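Local coordinates for protein alpha-galactosidase (PDB 3A5V) that hydrolyses terminal alpha-linked galactose residues from galactosides, as a tetrameric fungal enzyme of glycoside hydrolase family 27, at residues 213-216 / 217-221. Sequence-based numbering, arbitrary orientation.
Sequences FRCS and VMNII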
loop_
_atom_site.group_PDB
_atom_site.type_symbol
_atom_site.label_atom_id
_atom_site.label_comp_id
_atom_site.label_asym_id
_atom_site.label_seq_id
_atom_site.Cartn_x
_atom_site.Cartn_y
_atom_site.Cartn_z
ATOM N N PHE A 213 6.312 17.821 -5.364
ATOM C CA PHE A 213 7.473 18.700 -5.552
ATOM C C PHE A 213 7.717 19.470 -4.253
ATOM O O PHE A 213 7.068 19.177 -3.247
ATOM C CB PHE A 213 7.319 19.588 -6.817
ATOM C CG PHE A 213 6.346 20.771 -6.673
ATOM C CD1 PHE A 213 5.074 20.622 -6.119
ATOM C CD2 PHE A 213 6.724 22.046 -7.159
ATOM C CE1 PHE A 213 4.181 21.725 -6.010
ATOM C CE2 PHE A 213 5.854 23.153 -7.060
ATOM C CZ PHE A 213 4.566 22.980 -6.491
ATOM N N ARG A 214 8.646 20.426 -4.255
ATOM C CA ARG A 214 9.066 21.067 -2.993
ATOM C C ARG A 214 9.557 20.023 -1.956
ATOM O O ARG A 214 9.240 20.105 -0.758
ATOM C CB ARG A 214 7.951 21.981 -2.435
ATOM C CG ARG A 214 7.663 23.143 -3.410
ATOM C CD ARG A 214 6.272 23.789 -3.223
ATOM N NE ARG A 214 6.109 24.942 -4.131
ATOM C CZ ARG A 214 4.939 25.518 -4.423
ATOM N NH1 ARG A 214 3.806 25.047 -3.909
ATOM N NH2 ARG A 214 4.902 26.544 -5.271
ATOM N N CYS A 215 10.335 19.049 -2.436
ATOM C CA CYS A 215 11.046 18.107 -1.560
ATOM C C CYS A 215 12.411 18.689 -1.193
ATOM O O CYS A 215 13.211 18.982 -2.069
ATOM C CB CYS A 215 11.237 16.742 -2.246
ATOM S SG CYS A 215 9.688 15.935 -2.753
ATOM N N SER A 216 12.679 18.822 0.109
ATOM C CA SER A 216 13.946 19.365 0.576
ATOM C C SER A 216 15.128 18.439 0.234
ATOM O O SER A 216 14.954 17.246 -0.092
ATOM C CB SER A 216 13.887 19.629 2.090
ATOM O OG SER A 216 13.975 18.404 2.809
ATOM N N VAL A 217 16.335 19.000 0.290
ATOM C CA VAL A 217 17.560 18.201 0.134
ATOM C C VAL A 217 17.544 16.961 1.061
ATOM O O VAL A 217 17.742 15.826 0.594
ATOM C CB VAL A 217 18.822 19.094 0.368
ATOM C CG1 VAL A 217 20.122 18.264 0.429
ATOM C CG2 VAL A 217 18.904 20.149 -0.743
ATOM N N MET A 218 17.266 17.179 2.352
ATOM C CA MET A 218 17.259 16.095 3.339
ATOM C C MET A 218 16.153 15.055 3.067
ATOM O O MET A 218 16.362 13.841 3.226
ATOM C CB MET A 218 17.158 16.647 4.777
ATOM C CG MET A 218 18.449 17.345 5.278
ATOM S SD MET A 218 19.923 16.281 5.193
ATOM C CE MET A 218 19.415 14.884 6.199
ATOM N N ASN A 219 14.988 15.531 2.636
ATOM C CA ASN A 219 13.899 14.628 2.231
ATOM C C ASN A 219 14.374 13.674 1.126
ATOM O O ASN A 219 14.180 12.452 1.201
ATOM C CB ASN A 219 12.658 15.445 1.783
ATOM C CG ASN A 219 11.536 14.566 1.231
ATOM O OD1 ASN A 219 11.597 14.103 0.076
ATOM N ND2 ASN A 219 10.492 14.344 2.044
ATOM N N ILE A 220 15.002 14.239 0.094
ATOM C CA ILE A 220 15.487 13.427 -1.013
ATOM C C ILE A 220 16.598 12.464 -0.584
ATOM O O ILE A 220 16.583 11.305 -0.993
ATOM C CB ILE A 220 15.910 14.308 -2.226
ATOM C CG1 ILE A 220 14.650 14.889 -2.874
ATOM C CG2 ILE A 220 16.715 13.496 -3.271
ATOM C CD1 ILE A 220 14.947 16.081 -3.765
ATOM N N ILE A 221 17.535 12.926 0.251
ATOM C CA ILE A 221 18.605 12.032 0.729
ATOM C C ILE A 221 18.020 10.784 1.428
ATOM O O ILE A 221 18.493 9.670 1.206
ATOM C CB ILE A 221 19.611 12.749 1.676
ATOM C CG1 ILE A 221 20.401 13.816 0.893
ATOM C CG2 ILE A 221 20.569 11.709 2.333
ATOM C CD1 ILE A 221 21.202 14.758 1.749
#
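With chi1 at 75°, OG of S216 sits between its own backbone N and carbonyl carbon and reaches forward to the backbone N-H of N219, in the first turn, while N219, whose CG lies anti to its backbone N (chi1 175°), extends its carboxamide back toward C215. S216 OG accepts the backbone amide hydrogen of N219, with N219 N 3.1 Å from OG and an N-H...O angle of 161°; CB of N219 packs alongside the same hydroxyl, 3.4 Å from S216 OG. The carbonyl of the serine starts the helical ladder: I220 N donates to S216 O over 3.0 Å. A single residue thus grips the helix start twice, through side chain and backbone. Replacing the serine by an alanine removes OG and is likely to leave the backbone N-H of N219 without its capping acceptor and the first turn less firmly fixed.

Beside the cap, OD1 of N219 comes within 3.5 Å of C215 CB, and CG1 of I220 packs against that same C215 CB at 3.9 Å, while CD1 of I220 lies 3.8 Å from C215 O. The side-chain carboxamide of N219 is hydrogen-bonded at both ends, OD1 to K223 NZ and ND2 to C203 O. Together with the C215-C201 disulfide, the ND2 bond ties the loop of C201 and C203 to the helix start. W261 of helix 251-263 packs on V217 and I220. This is a serine N-cap, opening helix 217-227, which lies in the chain between strands 183-185 and 236-238 of the (beta/alpha)8 barrel.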